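Long-range contacts in pyroglutamyl-peptidase I (Fervidobacterium islandicum, PDB 6LTQ), which probably removes N-terminal pyroglutamyl (5-oxoproline) residues from peptides and proteins in a thermophilic, keratin-degrading bacterium: residues G86-I90 against L198-T202; V129-V134 against L217-I221; Y160-L164 against H175-V179. One frame throughout, in Å; residues are numbered along the deposited sequence.

Contact 1 (G86-I90 against L198-T202)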
ATOM      1  N   GLY D  86      -7.848  -3.562  -7.280  1.00 18.65           N
ATOM      2  CA  GLY D  86      -6.736  -3.138  -6.461  1.00 20.47           C
ATOM      3  C   GLY D  86      -5.381  -3.287  -7.127  1.00 20.10           C
ATOM      4  O   GLY D  86      -4.409  -2.673  -6.661  1.00 16.60           O
ATOM      5  N   SER D  87      -5.274  -4.105  -8.171  1.00 13.34           N
ATOM      6  CA  SER D  87      -4.013  -4.216  -8.896  1.00 15.43           C
ATOM      7  C   SER D  87      -3.832  -3.034  -9.847  1.00 16.42           C
ATOM      8  O   SER D  87      -4.790  -2.526 -10.434  1.00 15.65           O
ATOM      9  CB  SER D  87      -3.948  -5.541  -9.655  1.00 20.31           C
ATOM     10  OG  SER D  87      -3.820  -6.611  -8.725  1.00 32.56           O
ATOM     11  N   ALA D  88      -2.585  -2.611 -10.020  1.00 11.38           N
ATOM     12  CA  ALA D  88      -2.305  -1.373 -10.736  1.00 10.63           C
ATOM     13  C   ALA D  88      -1.844  -1.598 -12.165  1.00 13.42           C
ATOM     14  O   ALA D  88      -1.820  -0.640 -12.944  1.00 13.54           O
ATOM     15  CB  ALA D  88      -1.225  -0.567 -10.006  1.00 12.96           C
ATOM     16  N   GLY D  89      -1.451  -2.822 -12.514  1.00 13.18           N
ATOM     17  CA  GLY D  89      -0.927  -3.105 -13.840  1.00 13.47           C
ATOM     18  C   GLY D  89      -1.423  -4.444 -14.363  1.00 12.60           C
ATOM     19  O   GLY D  89      -2.196  -5.137 -13.710  1.00 13.87           O
ATOM     20  N   ILE D  90      -0.965  -4.793 -15.567  1.00 13.25           N
ATOM     21  CA  ILE D  90      -1.308  -6.100 -16.118  1.00 14.17           C
ATOM     22  C   ILE D  90      -0.610  -7.169 -15.270  1.00 17.02           C
ATOM     23  O   ILE D  90       0.614  -7.211 -15.187  1.00 13.39           O
ATOM     24  CB  ILE D  90      -0.904  -6.196 -17.597  1.00 14.62           C
ATOM     25  CG1 ILE D  90      -1.569  -5.068 -18.425  1.00 17.80           C
ATOM     26  CG2 ILE D  90      -1.239  -7.561 -18.140  1.00 15.09           C
ATOM     27  CD1 ILE D  90      -3.103  -5.036 -18.388  1.00 14.72           C
ATOM     28  N   LEU D 198      -8.258   3.692  -5.150  1.00 18.14           N
ATOM     29  CA  LEU D 198      -7.735   2.466  -5.739  1.00 18.60           C
ATOM     30  C   LEU D 198      -7.154   2.715  -7.132  1.00 11.98           C
ATOM     31  O   LEU D 198      -7.568   3.646  -7.833  1.00 14.65           O
ATOM     32  CB  LEU D 198      -8.834   1.416  -5.823  1.00 16.09           C
ATOM     33  CG  LEU D 198      -9.206   0.787  -4.474  1.00 21.58           C
ATOM     34  CD1 LEU D 198     -10.440  -0.094  -4.622  1.00 24.27           C
ATOM     35  CD2 LEU D 198      -8.030   0.028  -3.845  1.00 26.03           C
ATOM     36  N   PRO D 199      -6.203   1.885  -7.570  1.00 11.68           N
ATOM     37  CA  PRO D 199      -5.672   1.999  -8.935  1.00 10.15           C
ATOM     38  C   PRO D 199      -6.664   1.511  -9.982  1.00  9.82           C
ATOM     39  O   PRO D 199      -7.540   0.695  -9.710  1.00 12.94           O
ATOM     40  CB  PRO D 199      -4.423   1.098  -8.930  1.00 14.08           C
ATOM     41  CG  PRO D 199      -4.172   0.708  -7.510  1.00 21.13           C
ATOM     42  CD  PRO D 199      -5.494   0.865  -6.769  1.00 17.00           C
ATOM     43  N   SER D 200      -6.469   1.982 -11.217  1.00  8.76           N
ATOM     44  CA  SER D 200      -7.318   1.570 -12.329  1.00 13.74           C
ATOM     45  C   SER D 200      -6.512   1.625 -13.620  1.00 12.27           C
ATOM     46  O   SER D 200      -5.393   2.129 -13.652  1.00 12.08           O
ATOM     47  CB  SER D 200      -8.567   2.458 -12.409  1.00 10.41           C
ATOM     48  OG  SER D 200      -8.189   3.783 -12.739  1.00 12.64           O
ATOM     49  N   MET D 201      -7.091   1.090 -14.699  1.00  9.61           N
ATOM     50  CA  MET D 201      -6.473   1.204 -16.014  1.00 10.64           C
ATOM     51  C   MET D 201      -7.595   1.254 -17.044  1.00 12.46           C
ATOM     52  O   MET D 201      -8.541   0.468 -16.952  1.00 12.81           O
ATOM     53  CB  MET D 201      -5.516   0.032 -16.292  1.00 11.10           C
ATOM     54  CG  MET D 201      -4.742   0.130 -17.632  1.00  9.97           C
ATOM     55  SD  MET D 201      -3.687  -1.321 -17.876  1.00 14.99           S
ATOM     56  CE  MET D 201      -2.262  -0.903 -16.851  1.00 13.91           C
ATOM     57  N   THR D 202      -7.515   2.202 -17.979  1.00 13.79           N
ATOM     58  CA  THR D 202      -8.608   2.361 -18.941  1.00 18.24           C
ATOM     59  C   THR D 202      -8.838   1.079 -19.731  1.00 19.16           C
ATOM     60  O   THR D 202      -7.924   0.274 -19.940  1.00 12.06           O
ATOM     61  CB  THR D 202      -8.337   3.513 -19.922  1.00 14.97           C
ATOM     62  OG1 THR D 202      -7.213   3.197 -20.752  1.00 14.23           O
ATOM     63  CG2 THR D 202      -8.077   4.825 -19.179  1.00 14.21           C
TER
HETATM   64  O   HOH W   1      -7.420  -2.055  -9.687  1.00 12.65           O
HETATM   65  O   HOH W   2      -2.922   1.794 -12.242  1.00  9.66           O
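The ring of Pro199 and the methyl of Ala88 open the apolar part of this contact between two loops that run in nearly the same direction. Pro199 CB lies 3.8 Å from Ala88 CB, and the ring reaches along the backbone of the facing loop, Pro199 CG 3.5 Å from Gly86 O. Farther along, Met201 reaches across in an extended chain, CG anti to the backbone N (chi1 -176°), and then bends at its last torsion. Met201 SD meets Ile90 CD1 at 3.8 Å, the two side chains crossing at about a right angle, while Met201 CE rests 4.0 Å from Gly89 CA. Gly86 has a positive phi of 103°, where a CB would be jammed against the carbonyl O of the preceding residue; this by itself calls for glycine.

Polar links between the backbones run through water. One molecule accepts from Gly86 N and donates to Ser87 O and to Pro199 O, the last at 2.8 Å, so it ties both loops together with three bonds. A second lies 2.8 Å from Ala88 O and 2.9 Å from Ser200 O and can bridge them, although other acceptors compete for its protons.

Ser87 OG turns to Arg91, and Thr202 caps helix 203-215 through Leu205 N. The second subunit packs alongside, its own Pro199 on Pro199 and its Lys197 on Ala88. The chemistry is that of two loops of one chain held by small apolar patches and water-bridged carbonyls rather than by direct backbone pairing.

Contact 2 (V129-V134 against L217-I221); sequences VKIKAV and LKEFI
Phe220 is the apolar centre, and Val134 CG2 sits over one face of its ring, a CH-pi contact 3.6 Å from the centroid and 14° off the ring normal. Val134 delivers this methyl because CG1 takes the position anti to the backbone N (chi1 -177°), which leaves CG2 beside that N and directed at the ring. The two side chains cross at about a right angle. Ala133 adds its CB, 3.9 Å from Phe220 CD1, and its carbonyl O approaches CE1 obliquely. At the root of the phenylalanine, Val129 CG1 lies 3.8 Å from Phe220 CB, and its other methyl, CG2, makes a looser contact with Ile221 CG2.

Outward from this cluster the backbones join. Lys130 N donates to Phe220 O at 2.9 Å, with an almost straight N-H...O angle of 172°. The same oxygen is flanked by the aliphatic part of Lys130, whose CG comes within 3.4 Å of Phe220 O and whose CD lies 3.7 Å from Glu219 O before the chain bends away with its ammonium group. Lys130 is also the centre of an inverse gamma turn and stands at the N-cap position of helix 131-140. Phe220 is itself set by a 3-10 turn, its N bonded to Leu217 O at 2.9 Å.

The contact thus fastens the carboxy-terminal tail, just past helix 203-215, to the start of helix 131-140. Beneath it lies the central sheet: Val134 packs on Leu92 of strand 90-97, Val129 and Ile221 on His175 of strand 175-181, and Leu217 on Ile77 and Val17 of strands 77-83 and 15-22.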
ATOM      1  N   VAL D 129       3.927 -21.207 -20.300  1.00 16.35           N
ATOM      2  CA  VAL D 129       4.128 -20.045 -21.161  1.00 19.40           C
ATOM      3  C   VAL D 129       5.324 -19.252 -20.648  1.00 23.85           C
ATOM      4  O   VAL D 129       5.590 -19.195 -19.438  1.00 22.89           O
ATOM      5  CB  VAL D 129       2.847 -19.182 -21.182  1.00 24.12           C
ATOM      6  CG1 VAL D 129       3.020 -17.902 -22.000  1.00 25.49           C
ATOM      7  CG2 VAL D 129       1.652 -19.991 -21.683  1.00 17.96           C
ATOM      8  N   LYS D 130       6.063 -18.637 -21.572  1.00 17.42           N
ATOM      9  CA  LYS D 130       7.239 -17.840 -21.225  1.00 17.31           C
ATOM     10  C   LYS D 130       6.770 -16.521 -20.614  1.00 18.40           C
ATOM     11  O   LYS D 130       6.720 -15.473 -21.259  1.00 16.75           O
ATOM     12  CB  LYS D 130       8.111 -17.613 -22.444  1.00 24.56           C
ATOM     13  CG  LYS D 130       8.612 -18.903 -23.080  1.00 35.23           C
ATOM     14  CD  LYS D 130       9.344 -18.600 -24.373  1.00 27.22           C
ATOM     15  CE  LYS D 130      10.771 -18.146 -24.100  1.00 47.51           C
ATOM     16  NZ  LYS D 130      11.750 -19.270 -24.198  1.00 70.18           N
ATOM     17  N   ILE D 131       6.401 -16.586 -19.335  1.00 18.97           N
ATOM     18  CA  ILE D 131       5.655 -15.486 -18.741  1.00 19.51           C
ATOM     19  C   ILE D 131       6.527 -14.243 -18.571  1.00 18.43           C
ATOM     20  O   ILE D 131       6.031 -13.111 -18.693  1.00 17.48           O
ATOM     21  CB  ILE D 131       5.007 -15.958 -17.425  1.00 18.89           C
ATOM     22  CG1 ILE D 131       4.050 -14.899 -16.869  1.00 17.70           C
ATOM     23  CG2 ILE D 131       6.053 -16.398 -16.388  1.00 21.77           C
ATOM     24  CD1 ILE D 131       3.165 -15.456 -15.743  1.00 15.05           C
ATOM     25  N   LYS D 132       7.833 -14.405 -18.323  1.00 18.69           N
ATOM     26  CA  LYS D 132       8.681 -13.222 -18.198  1.00 24.83           C
ATOM     27  C   LYS D 132       8.795 -12.490 -19.525  1.00 31.19           C
ATOM     28  O   LYS D 132       8.870 -11.251 -19.558  1.00 19.85           O
ATOM     29  CB  LYS D 132      10.082 -13.604 -17.704  1.00 27.29           C
ATOM     30  CG  LYS D 132      10.112 -14.238 -16.332  1.00 35.31           C
ATOM     31  CD  LYS D 132       9.704 -13.277 -15.243  1.00 43.35           C
ATOM     32  CE  LYS D 132      10.932 -12.635 -14.633  1.00 50.30           C
ATOM     33  NZ  LYS D 132      11.976 -13.658 -14.357  1.00 39.47           N
ATOM     34  N   ALA D 133       8.800 -13.238 -20.631  1.00 25.57           N
ATOM     35  CA  ALA D 133       8.829 -12.605 -21.942  1.00 23.03           C
ATOM     36  C   ALA D 133       7.539 -11.838 -22.229  1.00 19.40           C
ATOM     37  O   ALA D 133       7.581 -10.799 -22.902  1.00 19.00           O
ATOM     38  CB  ALA D 133       9.093 -13.658 -23.030  1.00 27.35           C
ATOM     39  N   VAL D 134       6.390 -12.324 -21.752  1.00 18.00           N
ATOM     40  CA  VAL D 134       5.157 -11.551 -21.902  1.00 15.97           C
ATOM     41  C   VAL D 134       5.288 -10.224 -21.157  1.00 20.63           C
ATOM     42  O   VAL D 134       5.015  -9.152 -21.706  1.00 17.06           O
ATOM     43  CB  VAL D 134       3.941 -12.348 -21.396  1.00 17.57           C
ATOM     44  CG1 VAL D 134       2.636 -11.549 -21.619  1.00 14.60           C
ATOM     45  CG2 VAL D 134       3.851 -13.711 -22.068  1.00 18.72           C
ATOM     46  N   LEU D 217       1.902 -14.217 -29.675  1.00 28.42           N
ATOM     47  CA  LEU D 217       1.823 -15.473 -28.939  1.00 28.43           C
ATOM     48  C   LEU D 217       2.957 -16.421 -29.301  1.00 33.97           C
ATOM     49  O   LEU D 217       3.425 -17.190 -28.454  1.00 32.55           O
ATOM     50  CB  LEU D 217       0.473 -16.132 -29.212  1.00 34.45           C
ATOM     51  CG  LEU D 217      -0.213 -16.913 -28.097  1.00 43.15           C
ATOM     52  CD1 LEU D 217       0.090 -16.314 -26.732  1.00 28.19           C
ATOM     53  CD2 LEU D 217      -1.702 -16.914 -28.348  1.00 46.58           C
ATOM     54  N   LYS D 218       3.400 -16.399 -30.562  1.00 33.92           N
ATOM     55  CA  LYS D 218       4.451 -17.315 -31.006  1.00 37.60           C
ATOM     56  C   LYS D 218       5.695 -17.207 -30.148  1.00 38.85           C
ATOM     57  O   LYS D 218       6.316 -18.232 -29.838  1.00 43.69           O
ATOM     58  CB  LYS D 218       4.865 -17.063 -32.461  1.00 40.65           C
ATOM     59  CG  LYS D 218       3.819 -17.273 -33.556  1.00 65.05           C
ATOM     60  CD  LYS D 218       2.722 -16.267 -33.406  1.00 79.44           C
ATOM     61  CE  LYS D 218       3.297 -14.855 -33.442  1.00 90.04           C
ATOM     62  NZ  LYS D 218       2.312 -13.840 -33.862  1.00 95.41           N
ATOM     63  N   GLU D 219       6.053 -15.994 -29.729  1.00 31.29           N
ATOM     64  CA  GLU D 219       7.258 -15.763 -28.946  0.61 35.41           C
ATOM     65  C   GLU D 219       7.125 -16.210 -27.496  1.00 29.67           C
ATOM     66  O   GLU D 219       8.091 -16.082 -26.739  1.00 33.27           O
ATOM     67  CB  GLU D 219       7.630 -14.283 -28.986  0.61 37.61           C
ATOM     68  CG  GLU D 219       7.657 -13.689 -30.379  0.61 42.19           C
ATOM     69  CD  GLU D 219       9.062 -13.561 -30.946  0.61 49.36           C
ATOM     70  OE1 GLU D 219       9.704 -14.601 -31.209  0.61 52.38           O
ATOM     71  OE2 GLU D 219       9.526 -12.415 -31.128  0.61 54.53           O
ATOM     72  N   PHE D 220       5.950 -16.687 -27.076  1.00 29.76           N
ATOM     73  CA  PHE D 220       5.745 -17.092 -25.691  1.00 26.93           C
ATOM     74  C   PHE D 220       5.501 -18.581 -25.513  1.00 26.23           C
ATOM     75  O   PHE D 220       5.526 -19.065 -24.374  1.00 25.43           O
ATOM     76  CB  PHE D 220       4.560 -16.320 -25.087  1.00 22.71           C
ATOM     77  CG  PHE D 220       4.614 -14.847 -25.333  1.00 22.76           C
ATOM     78  CD1 PHE D 220       5.786 -14.140 -25.117  1.00 22.43           C
ATOM     79  CD2 PHE D 220       3.496 -14.167 -25.793  1.00 22.11           C
ATOM     80  CE1 PHE D 220       5.840 -12.777 -25.336  1.00 20.78           C
ATOM     81  CE2 PHE D 220       3.553 -12.801 -26.025  1.00 18.39           C
ATOM     82  CZ  PHE D 220       4.726 -12.113 -25.798  1.00 24.51           C
ATOM     83  N   ILE D 221       5.301 -19.335 -26.591  1.00 32.97           N
ATOM     84  CA  ILE D 221       5.050 -20.764 -26.426  1.00 26.22           C
ATOM     85  C   ILE D 221       6.046 -21.592 -27.228  1.00 46.86           C
ATOM     86  O   ILE D 221       7.216 -21.228 -27.342  1.00 53.63           O
ATOM     87  CB  ILE D 221       3.621 -21.134 -26.809  1.00 32.08           C
ATOM     88  CG1 ILE D 221       3.353 -20.753 -28.261  1.00 47.85           C
ATOM     89  CG2 ILE D 221       2.621 -20.483 -25.854  1.00 37.13           C
ATOM     90  CD1 ILE D 221       2.048 -21.280 -28.775  1.00 47.10           C
TER

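Contact 3 (Y160-L164 against H175-V179); sequences YYYSL and HALFV
Tyr160 lays one face of its ring on CB and the backbone N of Phe178, where helix 158-170 packs on strand 175-181, the next strand along the chain, in an alpha/beta fold whose mixed central sheet has helices on its two faces. Helix and strand run nearly antiparallel, at 167°, with their segment axes 8.2 Å apart at closest approach.

The tight end belongs to these two aromatics. Phe178 CB is centred over one face of the Tyr160 ring, 3.5 Å from its centroid in a CH-pi contact, and Phe178 N lies over the same face, 3.5 Å from Tyr160 CZ. The opposite face is covered toward its rim by CD1 of Leu164, one turn along the helix, so the phenol is sandwiched. Tyr160 CG is anti to the backbone N (chi1 -161°), which swings the ring toward the strand. The rings themselves meet obliquely, with planes at 48°, and that of Phe178 goes on to His180. Tyr160 OH is hydrogen-bonded to Glu93 O on strand 90-97. Leu177 turns its side chain to the far face of the strand, yet its CD1 still lies 4.0 Å from Tyr160 OH. Ala176 O stands at the edge of the Tyr160 ring, in its plane, and takes its hydrogen bond from Thr127 OG1.

The other end is looser, though still buried and without a solvent side. Ser163 OG is hydrogen-bonded to Tyr70 OH and His80 NE2. Here Ala176 faces the helix: Ala176 CB touches Leu164 CD2 at 3.8 Å and Ser163 CB at 4.0 Å.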
ATOM      1  N   TYR D 160      -7.996 -21.361 -13.624  1.00 21.43           N
ATOM      2  CA  TYR D 160      -6.600 -21.490 -14.017  1.00 14.18           C
ATOM      3  C   TYR D 160      -6.077 -22.886 -13.695  1.00 15.27           C
ATOM      4  O   TYR D 160      -5.435 -23.527 -14.530  1.00 19.37           O
ATOM      5  CB  TYR D 160      -5.743 -20.423 -13.310  1.00 11.54           C
ATOM      6  CG  TYR D 160      -4.399 -20.140 -13.920  1.00 14.52           C
ATOM      7  CD1 TYR D 160      -4.079 -20.568 -15.195  1.00 14.24           C
ATOM      8  CD2 TYR D 160      -3.434 -19.394 -13.210  1.00 14.46           C
ATOM      9  CE1 TYR D 160      -2.839 -20.292 -15.762  1.00 11.31           C
ATOM     10  CE2 TYR D 160      -2.197 -19.109 -13.761  1.00 10.65           C
ATOM     11  CZ  TYR D 160      -1.898 -19.550 -15.031  1.00 18.15           C
ATOM     12  OH  TYR D 160      -0.675 -19.246 -15.567  1.00 15.46           O
ATOM     13  N   TYR D 161      -6.310 -23.349 -12.467  1.00 13.79           N
ATOM     14  CA  TYR D 161      -5.832 -24.677 -12.090  1.00 18.26           C
ATOM     15  C   TYR D 161      -6.497 -25.746 -12.943  1.00 19.68           C
ATOM     16  O   TYR D 161      -5.836 -26.674 -13.425  1.00 16.02           O
ATOM     17  CB  TYR D 161      -6.086 -24.937 -10.606  1.00 18.49           C
ATOM     18  CG  TYR D 161      -5.563 -26.287 -10.143  1.00 24.13           C
ATOM     19  CD1 TYR D 161      -6.362 -27.430 -10.222  1.00 28.28           C
ATOM     20  CD2 TYR D 161      -4.274 -26.422  -9.631  1.00 18.45           C
ATOM     21  CE1 TYR D 161      -5.892 -28.663  -9.816  1.00 21.51           C
ATOM     22  CE2 TYR D 161      -3.801 -27.660  -9.204  1.00 18.44           C
ATOM     23  CZ  TYR D 161      -4.614 -28.780  -9.298  1.00 24.42           C
ATOM     24  OH  TYR D 161      -4.132 -30.027  -8.886  1.00 21.53           O
ATOM     25  N   TYR D 162      -7.803 -25.601 -13.171  1.00 20.58           N
ATOM     26  CA  TYR D 162      -8.518 -26.573 -13.997  1.00 26.34           C
ATOM     27  C   TYR D 162      -7.861 -26.716 -15.366  1.00 21.09           C
ATOM     28  O   TYR D 162      -7.596 -27.833 -15.824  1.00 23.46           O
ATOM     29  CB  TYR D 162      -9.991 -26.169 -14.130  1.00 24.19           C
ATOM     30  CG  TYR D 162     -10.813 -27.251 -14.815  1.00 25.34           C
ATOM     31  CD1 TYR D 162     -10.907 -27.307 -16.201  1.00 27.83           C
ATOM     32  CD2 TYR D 162     -11.454 -28.233 -14.071  1.00 35.21           C
ATOM     33  CE1 TYR D 162     -11.636 -28.310 -16.823  1.00 36.37           C
ATOM     34  CE2 TYR D 162     -12.184 -29.231 -14.677  1.00 36.05           C
ATOM     35  CZ  TYR D 162     -12.272 -29.266 -16.051  1.00 38.94           C
ATOM     36  OH  TYR D 162     -12.999 -30.272 -16.643  1.00 40.49           O
ATOM     37  N   SER D 163      -7.546 -25.590 -16.023  1.00 21.22           N
ATOM     38  CA  SER D 163      -6.965 -25.661 -17.359  1.00 15.89           C
ATOM     39  C   SER D 163      -5.553 -26.228 -17.339  1.00 27.71           C
ATOM     40  O   SER D 163      -5.195 -27.027 -18.213  1.00 23.43           O
ATOM     41  CB  SER D 163      -6.963 -24.279 -18.040  1.00 16.52           C
ATOM     42  OG  SER D 163      -8.287 -23.875 -18.381  1.00 25.26           O
ATOM     43  N   LEU D 164      -4.721 -25.822 -16.366  1.00 16.07           N
ATOM     44  CA  LEU D 164      -3.369 -26.367 -16.342  1.00 19.64           C
ATOM     45  C   LEU D 164      -3.381 -27.851 -15.969  1.00 12.22           C
ATOM     46  O   LEU D 164      -2.555 -28.618 -16.477  1.00 21.97           O
ATOM     47  CB  LEU D 164      -2.480 -25.555 -15.382  1.00 21.89           C
ATOM     48  CG  LEU D 164      -2.013 -24.171 -15.900  1.00 17.87           C
ATOM     49  CD1 LEU D 164      -1.327 -23.340 -14.765  1.00 15.02           C
ATOM     50  CD2 LEU D 164      -1.061 -24.287 -17.048  1.00 18.53           C
ATOM     51  N   HIS D 175      -1.348 -25.091 -23.593  1.00 25.32           N
ATOM     52  CA  HIS D 175      -0.834 -24.059 -22.706  1.00 23.63           C
ATOM     53  C   HIS D 175      -1.999 -23.320 -22.069  1.00 27.02           C
ATOM     54  O   HIS D 175      -3.102 -23.249 -22.620  1.00 24.25           O
ATOM     55  CB  HIS D 175       0.061 -23.066 -23.464  1.00 25.34           C
ATOM     56  CG  HIS D 175       1.471 -23.527 -23.692  1.00 28.91           C
ATOM     57  ND1 HIS D 175       2.359 -23.743 -22.660  1.00 27.25           N
ATOM     58  CD2 HIS D 175       2.169 -23.738 -24.835  1.00 32.87           C
ATOM     59  CE1 HIS D 175       3.529 -24.101 -23.153  1.00 32.98           C
ATOM     60  NE2 HIS D 175       3.444 -24.100 -24.472  1.00 34.88           N
ATOM     61  N   ALA D 176      -1.745 -22.759 -20.899  1.00 18.21           N
ATOM     62  CA  ALA D 176      -2.705 -21.859 -20.300  1.00 15.56           C
ATOM     63  C   ALA D 176      -1.948 -20.746 -19.596  1.00 21.94           C
ATOM     64  O   ALA D 176      -0.860 -20.972 -19.052  1.00 18.62           O
ATOM     65  CB  ALA D 176      -3.611 -22.591 -19.327  1.00 22.95           C
ATOM     66  N   LEU D 177      -2.513 -19.540 -19.671  1.00 17.85           N
ATOM     67  CA  LEU D 177      -2.008 -18.367 -18.963  1.00 18.31           C
ATOM     68  C   LEU D 177      -3.202 -17.601 -18.406  1.00 27.17           C
ATOM     69  O   LEU D 177      -4.235 -17.475 -19.078  1.00 18.79           O
ATOM     70  CB  LEU D 177      -1.167 -17.473 -19.895  1.00 16.34           C
ATOM     71  CG  LEU D 177      -0.597 -16.153 -19.342  1.00 16.83           C
ATOM     72  CD1 LEU D 177       0.403 -16.390 -18.185  1.00 19.25           C
ATOM     73  CD2 LEU D 177       0.052 -15.342 -20.437  1.00 17.73           C
ATOM     74  N   PHE D 178      -3.081 -17.102 -17.171  1.00 14.14           N
ATOM     75  CA  PHE D 178      -4.121 -16.269 -16.580  1.00 15.94           C
ATOM     76  C   PHE D 178      -3.598 -14.843 -16.451  1.00 16.86           C
ATOM     77  O   PHE D 178      -2.477 -14.630 -15.978  1.00 14.13           O
ATOM     78  CB  PHE D 178      -4.581 -16.789 -15.216  1.00 15.66           C
ATOM     79  CG  PHE D 178      -5.886 -16.203 -14.792  1.00 18.99           C
ATOM     80  CD1 PHE D 178      -5.960 -14.886 -14.332  1.00 13.84           C
ATOM     81  CD2 PHE D 178      -7.058 -16.924 -14.928  1.00 19.82           C
ATOM     82  CE1 PHE D 178      -7.177 -14.314 -14.000  1.00 17.33           C
ATOM     83  CE2 PHE D 178      -8.272 -16.359 -14.592  1.00 15.55           C
ATOM     84  CZ  PHE D 178      -8.336 -15.055 -14.134  1.00 17.36           C
ATOM     85  N   VAL D 179      -4.400 -13.873 -16.877  1.00 11.61           N
ATOM     86  CA  VAL D 179      -4.034 -12.453 -16.830  1.00 14.74           C
ATOM     87  C   VAL D 179      -5.060 -11.755 -15.947  1.00 16.68           C
ATOM     88  O   VAL D 179      -6.256 -11.739 -16.268  1.00 15.27           O
ATOM     89  CB  VAL D 179      -3.969 -11.818 -18.226  1.00 18.55           C
ATOM     90  CG1 VAL D 179      -3.529 -10.352 -18.113  1.00 13.39           C
ATOM     91  CG2 VAL D 179      -2.992 -12.582 -19.118  1.00 13.14           C
TER

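In the fold
Strand 175-181 links the three contacts. Contact 2 lies closest to contact 3, centres about 14 Å apart: Ile221 CG2 meets His175 CD2 at 3.4 Å, and Ile131 CD1 meets Leu177 CD1 at 3.8 Å. Helix 158-170 of contact 3 lies on the other side, against Ala176 and Phe178, so the strand is packed from both faces. Contact 1 is about 22 Å from each of the others, centre to centre, but touches contact 3 where Ile90 CG2 lies 3.6 Å from Val179 CG1; it does not touch contact 2. Cys156, found oxidised to cysteinesulfonic acid and probably the nucleophile of this cysteine peptidase family, comes just before helix 158-170, which carries Tyr160 of contact 3.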